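Local structure of conserved hypothetical protein (Sulfolobus solfataricus, 2FNA) at residues L38-K43 with P243-Y248; F4-K9 with F249-L254; E19-K24 with V204-F209. The protein is an archaeal AAA+ ATPase that binds ADP and magnesium and probably hydrolyses ATP, its cellular role not being established. One frame throughout, in Å; residues are numbered along the deposited sequence.

Interaction 1 (L38-K43 with P243-Y248). With ADP (adenosine-5'-diphosphate), chain D.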
loop_
_atom_site.group_PDB
_atom_site.type_symbol
_atom_site.label_atom_id
_atom_site.label_comp_id
_atom_site.label_asym_id
_atom_site.label_seq_id
_atom_site.Cartn_x
_atom_site.Cartn_y
_atom_site.Cartn_z
ATOM N N LEU A 38 3.142 4.876 -4.464
ATOM C CA LEU A 38 3.300 5.495 -3.155
ATOM C C LEU A 38 1.986 5.506 -2.425
ATOM O O LEU A 38 0.899 5.394 -3.032
ATOM C CB LEU A 38 3.787 6.936 -3.304
ATOM C CG LEU A 38 5.172 7.104 -3.932
ATOM C CD1 LEU A 38 5.392 8.580 -4.451
ATOM C CD2 LEU A 38 6.264 6.726 -2.989
ATOM N N ARG A 39 2.055 5.665 -1.117
ATOM C CA ARG A 39 0.869 5.914 -0.369
ATOM C C ARG A 39 0.001 6.966 -1.031
ATOM O O ARG A 39 0.486 7.948 -1.585
ATOM C CB ARG A 39 1.178 6.353 1.046
ATOM C CG ARG A 39 1.415 5.246 1.971
ATOM C CD ARG A 39 1.565 5.760 3.384
ATOM N NE ARG A 39 2.683 5.094 4.005
ATOM C CZ ARG A 39 2.679 3.835 4.409
ATOM N NH1 ARG A 39 1.586 3.080 4.291
ATOM N NH2 ARG A 39 3.785 3.330 4.943
ATOM N N ARG A 40 -1.299 6.717 -0.970
ATOM C CA ARG A 40 -2.336 7.664 -1.406
ATOM C C ARG A 40 -2.414 7.877 -2.892
ATOM O O ARG A 40 -2.940 8.902 -3.345
ATOM C CB ARG A 40 -2.180 8.993 -0.663
ATOM C CG ARG A 40 -2.606 8.883 0.750
ATOM C CD ARG A 40 -2.206 10.125 1.507
ATOM N NE ARG A 40 -0.773 10.187 1.800
ATOM C CZ ARG A 40 -0.177 9.521 2.779
ATOM N NH1 ARG A 40 -0.865 8.711 3.581
ATOM N NH2 ARG A 40 1.118 9.687 2.989
ATOM N N THR A 41 -1.974 6.876 -3.657
ATOM C CA THR A 41 -2.033 6.934 -5.121
ATOM C C THR A 41 -3.251 6.183 -5.710
ATOM O O THR A 41 -3.484 6.235 -6.906
ATOM C CB THR A 41 -0.708 6.473 -5.800
ATOM O OG1 THR A 41 -0.309 5.211 -5.279
ATOM C CG2 THR A 41 0.428 7.502 -5.574
ATOM N N GLY A 42 -4.025 5.514 -4.864
ATOM C CA GLY A 42 -5.267 4.877 -5.269
ATOM C C GLY A 42 -5.214 3.372 -5.350
ATOM O O GLY A 42 -6.103 2.761 -5.968
ATOM N N LYS A 43 -4.200 2.757 -4.730
ATOM C CA LYS A 43 -4.011 1.306 -4.859
ATOM C C LYS A 43 -5.213 0.574 -4.268
ATOM O O LYS A 43 -5.821 -0.238 -4.940
ATOM C CB LYS A 43 -2.707 0.820 -4.214
ATOM C CG LYS A 43 -1.418 1.392 -4.799
ATOM C CD LYS A 43 -0.192 0.831 -4.100
ATOM C CE LYS A 43 -0.105 1.206 -2.605
ATOM N NZ LYS A 43 -0.006 2.665 -2.396
ATOM N N PRO A 243 -2.797 11.790 -5.412
ATOM C CA PRO A 243 -4.260 11.854 -5.486
ATOM C C PRO A 243 -4.984 12.051 -4.162
ATOM O O PRO A 243 -5.977 12.791 -4.111
ATOM C CB PRO A 243 -4.647 10.511 -6.132
ATOM C CG PRO A 243 -3.482 10.169 -6.980
ATOM C CD PRO A 243 -2.267 10.631 -6.145
ATOM N N GLY A 244 -4.523 11.361 -3.127
ATOM C CA GLY A 244 -5.125 11.436 -1.804
ATOM C C GLY A 244 -5.151 12.839 -1.241
ATOM O O GLY A 244 -6.131 13.233 -0.590
ATOM N N TRP A 245 -4.091 13.621 -1.476
ATOM C CA TRP A 245 -4.067 14.978 -0.935
ATOM C C TRP A 245 -4.988 15.908 -1.755
ATOM O O TRP A 245 -5.651 16.805 -1.207
ATOM C CB TRP A 245 -2.672 15.570 -0.946
ATOM C CG TRP A 245 -1.605 14.855 -0.189
ATOM C CD1 TRP A 245 -0.349 14.705 -0.604
ATOM C CD2 TRP A 245 -1.675 14.255 1.123
ATOM N NE1 TRP A 245 0.386 14.051 0.330
ATOM C CE2 TRP A 245 -0.399 13.759 1.406
ATOM C CE3 TRP A 245 -2.681 14.098 2.082
ATOM C CZ2 TRP A 245 -0.087 13.109 2.594
ATOM C CZ3 TRP A 245 -2.371 13.441 3.271
ATOM C CH2 TRP A 245 -1.092 12.961 3.517
ATOM N N LEU A 246 -5.018 15.702 -3.065
ATOM C CA LEU A 246 -5.881 16.489 -3.949
ATOM C C LEU A 246 -7.358 16.226 -3.652
ATOM O O LEU A 246 -8.196 17.137 -3.722
ATOM C CB LEU A 246 -5.574 16.137 -5.412
ATOM C CG LEU A 246 -4.232 16.719 -5.897
ATOM C CD1 LEU A 246 -3.914 16.206 -7.239
ATOM C CD2 LEU A 246 -4.257 18.240 -5.927
ATOM N N THR A 247 -7.662 14.966 -3.342
ATOM C CA THR A 247 -9.001 14.539 -2.926
ATOM C C THR A 247 -9.473 15.240 -1.648
ATOM O O THR A 247 -10.596 15.709 -1.598
ATOM C CB THR A 247 -9.027 13.008 -2.690
ATOM O OG1 THR A 247 -8.631 12.329 -3.877
ATOM C CG2 THR A 247 -10.431 12.470 -2.286
ATOM N N TYR A 248 -8.636 15.233 -0.609
ATOM C CA TYR A 248 -8.924 15.910 0.642
ATOM C C TYR A 248 -9.151 17.410 0.401
ATOM O O TYR A 248 -10.137 17.925 0.814
ATOM C CB TYR A 248 -7.754 15.725 1.609
ATOM C CG TYR A 248 -8.047 16.146 3.031
ATOM C CD1 TYR A 248 -8.653 15.261 3.916
ATOM C CD2 TYR A 248 -7.703 17.412 3.500
ATOM C CE1 TYR A 248 -8.925 15.635 5.241
ATOM C CE2 TYR A 248 -7.978 17.783 4.815
ATOM C CZ TYR A 248 -8.587 16.893 5.680
ATOM O OH TYR A 248 -8.891 17.252 7.025
HETATM P PB ADP D . -3.491 3.906 -1.488
HETATM O O1B ADP D . -2.630 3.883 -2.710
HETATM O O2B ADP D . -2.798 4.600 -0.320
HETATM O O3B ADP D . -4.183 2.635 -1.126
HETATM P PA ADP D . -6.253 4.942 -1.639
HETATM O O1A ADP D . -7.024 4.033 -2.541
HETATM O O2A ADP D . -6.489 4.644 -0.217
HETATM O O3A ADP D . -4.652 5.019 -1.915
HETATM O "O5'" ADP D . -6.604 6.423 -2.095
HETATM C "C5'" ADP D . -6.204 7.580 -1.341
HETATM C "C4'" ADP D . -7.300 8.641 -1.399
HETATM O "O4'" ADP D . -7.345 9.277 -2.663
HETATM C "C3'" ADP D . -8.687 8.120 -1.184
HETATM O "O3'" ADP D . -9.463 9.199 -0.622
HETATM C "C2'" ADP D . -9.205 7.852 -2.579
HETATM O "O2'" ADP D . -10.620 7.934 -2.666
HETATM C "C1'" ADP D . -8.562 8.986 -3.326
HETATM N N9 ADP D . -8.200 8.707 -4.712
HETATM C C8 ADP D . -7.006 8.241 -5.138
HETATM N N7 ADP D . -6.986 8.168 -6.468
HETATM C C5 ADP D . -8.200 8.572 -6.913
HETATM C C6 ADP D . -8.868 8.751 -8.221
HETATM N N6 ADP D . -8.223 8.439 -9.364
HETATM N N1 ADP D . -10.141 9.238 -8.244
HETATM C C2 ADP D . -10.801 9.569 -7.117
HETATM N N3 ADP D . -10.255 9.441 -5.896
HETATM C C4 ADP D . -8.987 8.964 -5.750
#

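Interaction 2 (F4-K9 with F249-L254). With ADP (adenosine-5'-diphosphate), chain D.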
loop_
_atom_site.group_PDB
_atom_site.type_symbol
_atom_site.label_atom_id
_atom_site.label_comp_id
_atom_site.label_asym_id
_atom_site.label_seq_id
_atom_site.Cartn_x
_atom_site.Cartn_y
_atom_site.Cartn_z
ATOM N N PHE A 4 -14.589 13.393 -4.549
ATOM C CA PHE A 4 -13.755 13.807 -3.426
ATOM C C PHE A 4 -14.039 13.100 -2.093
ATOM O O PHE A 4 -13.563 13.553 -1.066
ATOM C CB PHE A 4 -13.870 15.314 -3.236
ATOM C CG PHE A 4 -13.414 16.124 -4.421
ATOM C CD1 PHE A 4 -12.355 15.728 -5.214
ATOM C CD2 PHE A 4 -14.046 17.314 -4.722
ATOM C CE1 PHE A 4 -11.958 16.504 -6.275
ATOM C CE2 PHE A 4 -13.640 18.073 -5.764
ATOM C CZ PHE A 4 -12.588 17.668 -6.539
ATOM N N ASP A 5 -14.793 11.994 -2.080
ATOM C CA ASP A 5 -14.923 11.219 -0.844
ATOM C C ASP A 5 -13.523 10.830 -0.285
ATOM O O ASP A 5 -12.653 10.308 -1.003
ATOM C CB ASP A 5 -15.751 9.938 -1.055
ATOM C CG ASP A 5 -17.213 10.213 -1.321
ATOM O OD1 ASP A 5 -17.726 11.305 -0.974
ATOM O OD2 ASP A 5 -17.870 9.305 -1.861
ATOM N N THR A 6 -13.307 11.146 0.977
ATOM C CA THR A 6 -12.064 10.870 1.656
ATOM C C THR A 6 -12.161 9.488 2.330
ATOM O O THR A 6 -12.358 9.379 3.576
ATOM C CB THR A 6 -11.765 11.942 2.759
ATOM O OG1 THR A 6 -12.815 11.910 3.726
ATOM C CG2 THR A 6 -11.629 13.343 2.131
ATOM N N SER A 7 -12.118 8.479 1.484
ATOM C CA SER A 7 -11.945 7.067 1.827
ATOM C C SER A 7 -11.646 6.380 0.470
ATOM O O SER A 7 -11.865 6.983 -0.607
ATOM C CB SER A 7 -13.158 6.462 2.568
ATOM O OG SER A 7 -14.355 6.504 1.798
ATOM N N PRO A 8 -11.059 5.172 0.494
ATOM C CA PRO A 8 -10.860 4.507 -0.780
ATOM C C PRO A 8 -12.165 4.301 -1.568
ATOM O O PRO A 8 -13.179 3.914 -1.006
ATOM C CB PRO A 8 -10.213 3.177 -0.355
ATOM C CG PRO A 8 -9.451 3.560 0.888
ATOM C CD PRO A 8 -10.494 4.373 1.602
ATOM N N LYS A 9 -12.125 4.570 -2.872
ATOM C CA LYS A 9 -13.318 4.474 -3.702
ATOM C C LYS A 9 -13.577 3.010 -3.945
ATOM O O LYS A 9 -12.634 2.222 -3.975
ATOM C CB LYS A 9 -13.139 5.200 -5.043
ATOM C CG LYS A 9 -12.791 6.702 -4.925
ATOM C CD LYS A 9 -13.791 7.494 -4.075
ATOM C CE LYS A 9 -13.710 9.002 -4.401
ATOM N NZ LYS A 9 -12.423 9.708 -3.956
ATOM N N PHE A 249 -8.239 18.073 -0.321
ATOM C CA PHE A 249 -8.416 19.465 -0.717
ATOM C C PHE A 249 -9.762 19.694 -1.370
ATOM O O PHE A 249 -10.455 20.627 -1.047
ATOM C CB PHE A 249 -7.343 19.935 -1.712
ATOM C CG PHE A 249 -7.691 21.256 -2.348
ATOM C CD1 PHE A 249 -7.464 22.449 -1.661
ATOM C CD2 PHE A 249 -8.297 21.312 -3.590
ATOM C CE1 PHE A 249 -7.824 23.649 -2.197
ATOM C CE2 PHE A 249 -8.652 22.530 -4.132
ATOM C CZ PHE A 249 -8.422 23.702 -3.420
ATOM N N GLY A 250 -10.116 18.845 -2.335
ATOM C CA GLY A 250 -11.366 19.011 -3.047
ATOM C C GLY A 250 -12.525 18.904 -2.088
ATOM O O GLY A 250 -13.458 19.676 -2.155
ATOM N N PHE A 251 -12.437 17.968 -1.152
ATOM C CA PHE A 251 -13.494 17.792 -0.184
ATOM C C PHE A 251 -13.622 19.050 0.692
ATOM O O PHE A 251 -14.724 19.580 0.860
ATOM C CB PHE A 251 -13.265 16.543 0.685
ATOM C CG PHE A 251 -14.383 16.307 1.678
ATOM C CD1 PHE A 251 -14.466 17.060 2.830
ATOM C CD2 PHE A 251 -15.368 15.372 1.427
ATOM C CE1 PHE A 251 -15.534 16.912 3.732
ATOM C CE2 PHE A 251 -16.420 15.204 2.314
ATOM C CZ PHE A 251 -16.494 15.971 3.480
ATOM N N ILE A 252 -12.501 19.515 1.241
ATOM C CA ILE A 252 -12.513 20.673 2.117
ATOM C C ILE A 252 -12.980 21.913 1.390
ATOM O O ILE A 252 -13.770 22.694 1.931
ATOM C CB ILE A 252 -11.128 20.957 2.773
ATOM C CG1 ILE A 252 -10.671 19.777 3.635
ATOM C CG2 ILE A 252 -11.198 22.200 3.630
ATOM C CD1 ILE A 252 -11.628 19.404 4.722
ATOM N N TYR A 253 -12.489 22.132 0.169
ATOM C CA TYR A 253 -12.928 23.319 -0.572
ATOM C C TYR A 253 -14.430 23.293 -0.843
ATOM O O TYR A 253 -15.086 24.302 -0.796
ATOM C CB TYR A 253 -12.181 23.476 -1.906
ATOM C CG TYR A 253 -12.586 24.769 -2.575
ATOM C CD1 TYR A 253 -11.969 25.959 -2.247
ATOM C CD2 TYR A 253 -13.628 24.803 -3.514
ATOM C CE1 TYR A 253 -12.374 27.164 -2.818
ATOM C CE2 TYR A 253 -14.012 25.988 -4.103
ATOM C CZ TYR A 253 -13.378 27.162 -3.754
ATOM O OH TYR A 253 -13.764 28.357 -4.322
ATOM N N LEU A 254 -14.979 22.130 -1.150
ATOM C CA LEU A 254 -16.420 22.026 -1.344
ATOM C C LEU A 254 -17.160 22.337 -0.064
ATOM O O LEU A 254 -18.239 22.921 -0.055
ATOM C CB LEU A 254 -16.781 20.625 -1.847
ATOM C CG LEU A 254 -16.472 20.291 -3.312
ATOM C CD1 LEU A 254 -17.065 18.948 -3.649
ATOM C CD2 LEU A 254 -17.003 21.336 -4.263
HETATM P PB ADP D . -3.491 3.906 -1.488
HETATM O O1B ADP D . -2.630 3.883 -2.710
HETATM O O2B ADP D . -2.798 4.600 -0.320
HETATM O O3B ADP D . -4.183 2.635 -1.126
HETATM P PA ADP D . -6.253 4.942 -1.639
HETATM O O1A ADP D . -7.024 4.033 -2.541
HETATM O O2A ADP D . -6.489 4.644 -0.217
HETATM O O3A ADP D . -4.652 5.019 -1.915
HETATM O "O5'" ADP D . -6.604 6.423 -2.095
HETATM C "C5'" ADP D . -6.204 7.580 -1.341
HETATM C "C4'" ADP D . -7.300 8.641 -1.399
HETATM O "O4'" ADP D . -7.345 9.277 -2.663
HETATM C "C3'" ADP D . -8.687 8.120 -1.184
HETATM O "O3'" ADP D . -9.463 9.199 -0.622
HETATM C "C2'" ADP D . -9.205 7.852 -2.579
HETATM O "O2'" ADP D . -10.620 7.934 -2.666
HETATM C "C1'" ADP D . -8.562 8.986 -3.326
HETATM N N9 ADP D . -8.200 8.707 -4.712
HETATM C C8 ADP D . -7.006 8.241 -5.138
HETATM N N7 ADP D . -6.986 8.168 -6.468
HETATM C C5 ADP D . -8.200 8.572 -6.913
HETATM C C6 ADP D . -8.868 8.751 -8.221
HETATM N N6 ADP D . -8.223 8.439 -9.364
HETATM N N1 ADP D . -10.141 9.238 -8.244
HETATM C C2 ADP D . -10.801 9.569 -7.117
HETATM N N3 ADP D . -10.255 9.441 -5.896
HETATM C C4 ADP D . -8.987 8.964 -5.750
#

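Interaction 3 (E19-K24 with V204-F209)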
loop_
_atom_site.group_PDB
_atom_site.type_symbol
_atom_site.label_atom_id
_atom_site.label_comp_id
_atom_site.label_asym_id
_atom_site.label_seq_id
_atom_site.Cartn_x
_atom_site.Cartn_y
_atom_site.Cartn_z
ATOM N N GLU A 19 -7.954 4.048 -16.162
ATOM C CA GLU A 19 -8.657 2.963 -16.840
ATOM C C GLU A 19 -7.750 1.822 -17.294
ATOM O O GLU A 19 -8.127 0.670 -17.186
ATOM C CB GLU A 19 -9.491 3.495 -18.018
ATOM C CG GLU A 19 -10.550 4.492 -17.548
ATOM C CD GLU A 19 -11.853 4.456 -18.342
ATOM O OE1 GLU A 19 -11.823 4.250 -19.582
ATOM O OE2 GLU A 19 -12.914 4.659 -17.702
ATOM N N LYS A 20 -6.559 2.137 -17.806
ATOM C CA LYS A 20 -5.614 1.107 -18.238
ATOM C C LYS A 20 -5.173 0.268 -17.041
ATOM O O LYS A 20 -5.028 -0.945 -17.148
ATOM C CB LYS A 20 -4.355 1.730 -18.879
ATOM C CG LYS A 20 -4.617 2.494 -20.158
ATOM N N GLU A 21 -4.949 0.931 -15.902
ATOM C CA GLU A 21 -4.492 0.243 -14.707
ATOM C C GLU A 21 -5.554 -0.706 -14.167
ATOM O O GLU A 21 -5.238 -1.825 -13.806
ATOM C CB GLU A 21 -4.050 1.229 -13.634
ATOM C CG GLU A 21 -2.774 1.987 -13.982
ATOM C CD GLU A 21 -2.989 3.139 -14.964
ATOM O OE1 GLU A 21 -4.150 3.468 -15.278
ATOM O OE2 GLU A 21 -1.984 3.704 -15.442
ATOM N N ILE A 22 -6.802 -0.261 -14.111
ATOM C CA ILE A 22 -7.895 -1.081 -13.581
ATOM C C ILE A 22 -8.119 -2.268 -14.500
ATOM O O ILE A 22 -8.379 -3.368 -14.041
ATOM C CB ILE A 22 -9.220 -0.285 -13.463
ATOM C CG1 ILE A 22 -9.090 0.833 -12.433
ATOM C CG2 ILE A 22 -10.410 -1.208 -13.118
ATOM C CD1 ILE A 22 -10.150 1.966 -12.623
ATOM N N GLU A 23 -8.037 -2.051 -15.803
ATOM C CA GLU A 23 -8.307 -3.124 -16.740
ATOM C C GLU A 23 -7.219 -4.194 -16.640
ATOM O O GLU A 23 -7.501 -5.376 -16.699
ATOM C CB GLU A 23 -8.398 -2.568 -18.162
ATOM C CG GLU A 23 -8.858 -3.602 -19.243
ATOM N N LYS A 24 -5.969 -3.767 -16.506
ATOM C CA LYS A 24 -4.854 -4.697 -16.301
ATOM C C LYS A 24 -4.977 -5.508 -15.002
ATOM O O LYS A 24 -4.777 -6.726 -14.992
ATOM C CB LYS A 24 -3.519 -3.939 -16.302
ATOM C CG LYS A 24 -2.291 -4.859 -16.095
ATOM C CD LYS A 24 -0.992 -4.211 -16.540
ATOM C CE LYS A 24 0.156 -5.215 -16.469
ATOM N NZ LYS A 24 1.471 -4.552 -16.689
ATOM N N VAL A 204 0.904 -3.511 -11.944
ATOM C CA VAL A 204 0.237 -2.231 -12.187
ATOM C C VAL A 204 0.818 -1.205 -11.200
ATOM O O VAL A 204 0.927 -1.488 -10.005
ATOM C CB VAL A 204 -1.257 -2.394 -11.904
ATOM C CG1 VAL A 204 -1.994 -1.126 -12.165
ATOM C CG2 VAL A 204 -1.843 -3.537 -12.747
ATOM N N GLU A 205 1.262 -0.053 -11.684
ATOM C CA GLU A 205 1.801 0.990 -10.812
ATOM C C GLU A 205 0.949 2.269 -10.918
ATOM O O GLU A 205 0.674 2.736 -12.006
ATOM C CB GLU A 205 3.238 1.324 -11.171
ATOM C CG GLU A 205 3.842 2.358 -10.218
ATOM C CD GLU A 205 5.290 2.740 -10.526
ATOM O OE1 GLU A 205 5.829 2.309 -11.572
ATOM O OE2 GLU A 205 5.877 3.481 -9.693
ATOM N N LEU A 206 0.592 2.857 -9.780
ATOM C CA LEU A 206 -0.086 4.146 -9.765
ATOM C C LEU A 206 0.872 5.276 -9.416
ATOM O O LEU A 206 1.443 5.315 -8.316
ATOM C CB LEU A 206 -1.230 4.116 -8.790
ATOM C CG LEU A 206 -2.330 3.097 -9.103
ATOM C CD1 LEU A 206 -3.296 3.048 -7.993
ATOM C CD2 LEU A 206 -3.007 3.478 -10.374
ATOM N N LYS A 207 1.064 6.172 -10.370
ATOM C CA LYS A 207 1.985 7.284 -10.176
ATOM C C LYS A 207 1.155 8.458 -9.700
ATOM O O LYS A 207 -0.048 8.485 -9.919
ATOM C CB LYS A 207 2.790 7.571 -11.476
ATOM C CG LYS A 207 3.893 6.498 -11.703
ATOM C CD LYS A 207 4.709 6.750 -12.914
ATOM C CE LYS A 207 5.653 5.569 -13.214
ATOM N NZ LYS A 207 6.592 5.247 -12.060
ATOM N N PRO A 208 1.784 9.411 -9.003
ATOM C CA PRO A 208 1.144 10.681 -8.740
ATOM C C PRO A 208 0.592 11.263 -10.022
ATOM O O PRO A 208 1.155 11.025 -11.114
ATOM C CB PRO A 208 2.314 11.561 -8.284
ATOM C CG PRO A 208 3.240 10.614 -7.654
ATOM C CD PRO A 208 3.154 9.373 -8.481
ATOM N N PHE A 209 -0.452 12.065 -9.914
ATOM C CA PHE A 209 -0.882 12.854 -11.063
ATOM C C PHE A 209 0.197 13.821 -11.549
ATOM O O PHE A 209 0.887 14.476 -10.746
ATOM C CB PHE A 209 -2.150 13.639 -10.733
ATOM C CG PHE A 209 -3.363 12.778 -10.414
ATOM C CD1 PHE A 209 -3.620 11.615 -11.095
ATOM C CD2 PHE A 209 -4.286 13.196 -9.475
ATOM C CE1 PHE A 209 -4.752 10.845 -10.792
ATOM C CE2 PHE A 209 -5.433 12.443 -9.190
ATOM C CZ PHE A 209 -5.669 11.279 -9.866
HETATM O O HOH W 1 0.074 5.407 -13.185
#

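Interaction 1 (L38-K43 with P243-Y248)
Arg40 and Gly244 join the phosphate-binding loop to the first turn of helix 243-256: Gly244 N donates to Arg40 O over 2.9 Å. Pro243 closes on the same oxygen, its CD 3.4 Å from Arg40 O. Gly244 suits the close approach, since a CB would point at the loop and run into Arg40 CB.

The side chain of Arg40 lies over the indole of Trp245. Its CD sits above the six-membered ring in a CH-pi contact, 3.7 Å from the centroid, and NE lies above the rim, 3.1 Å from Trp245 CZ2. A bend at chi3 (-75°) lays the guanidinium over the ring with the planes tilted by 29°, while Arg39 CB covers the opposite face of the guanidinium.

The two segments share ADP. Arg40 N donates to ADP O2B over 2.7 Å, and ADP O1B is gripped by both nitrogens of Lys43, N at 2.8 Å and NZ at 2.9 Å, with weak bonds from the amides of Thr41 and Gly42. Gly42 N also reaches the bridging ADP O3A. At the backbone angles of Gly42 a CB would jam against Thr41 O, and it would crowd ADP N7 as well. From the helix, Pro243 CB packs 3.3 Å from ADP N7.

Partners farther out fix the stacked groups: Glu277 makes a salt bridge to Arg40 NH1, and Glu349 accepts from Trp245 NE1. A type II turn from Leu38 to Thr41, braced by Thr41 OG1 on Leu38 O, shapes the loop.

The loop links strand 32-37 to helix 43-54 in a manner consistent with a Walker A P-loop. The start of helix 243-256 abuts it, packed in turn on helices 211-225, 232-239 and 259-282.

Interaction 2 (F4-K9 with F249-L254)
The ring of Phe4 lies flat on a glycine: Gly250 CA sits over its centre, 3.6 Å from the centroid and 13° off the normal, in a CH-pi contact. Any CB on Gly250 would strike Phe4 CE1, so the bare helix backbone is what lets the ring come down. At the ring edge, in its plane, Leu254 CD1 packs 3.6 Å from Phe4 CD2. Phe251, with CG anti to its N (chi1 -178°), has Phe4 O at the edge of its ring, and its CB is 3.5 Å from Phe4 O and 3.9 Å from Thr6 CG2.

Beyond Thr6 the loop turns to the ADP ribose. Ser7 O accepts from ADP O2' over 2.6 Å. At the N3 edge of the adenine and beside the ribose, four acceptors surround Lys9 NZ and must share its three N-H: ADP O2' at 2.8 Å, ADP N3 at 2.9 Å, Asp5 O and Leu3 O. A methionine in place of Lys9 would probably leave adenine N3 without this donor and take the ammonium link from O2' and the carbonyls of Asp5 and Leu3.

Phe222 of helix 211-225 meets Phe4 edge-to-face and also touches Leu254, so the N-terminal loop, helix 243-256 and helix 211-225 converge here.

Interaction 3 (E19-K24 with V204-F209)
Glu21 and Val204 bring helix 19-27 closest to strand 202-206, their CA atoms 5.9 Å apart, and the local axes run roughly antiparallel at 146° with a closest approach of 8.6 Å. The valine points at the helix and splits its two methyls between neighbouring turns. CG1, anti to the valine N (chi1 -179°), rests 3.5 Å from Glu21 CB, while CG2 lies 3.6 Å from Lys24 CG. Lys24 is extended and slides past the valine in the opposite sense, so the contact is made by its methylenes, and its NZ goes on to a hydrogen bond with Thr203 O.

Glu21 also uses its aliphatic part: its CG is 3.9 Å from Leu206 CD2. A bend at chi2 (78°) turns the carboxylate along the strand, where a water links it weakly to the backbone. That water donates to Glu205 O at 3.0 Å, accepts from Lys207 N at 3.1 Å, just after the strand, and makes a long, weak bond to Glu21 OE2. The side chain of Glu205 starts away from the helix and forms a salt bridge with Lys207, with no part in the packing.

Strand 202-206 is an outer strand of the five-stranded parallel sheet. It pairs through Leu34 and Leu36 with strand 32-37, which leads into the P-loop, and so completes the 5-1-4-3-2 strand order of the AAA+ ATPase core. Helix 19-27 packs on it beside helix 43-54, whose Ile46 touches both Val204 and Ile22.

Interactions 1 and 2 share helix 243-256 and the nucleotide: the first uses its opening turn against the phosphate loop, the second its later turns against the N-terminal loop, and Thr247 CG2 bridges them by packing on Asp5 O. Interaction 1 is buried and rich in polar bonds, whereas interaction 2 is only partly buried, its loop polar toward the ribose but apolar toward the helix. Interaction 3, also partly buried, is mainly methyl and methylene packing with a water at its margin. It touches the site from the strand end and the following loop, Leu206 CD1 packing on Gly42 and Phe209 on Pro243, but does not touch interaction 2.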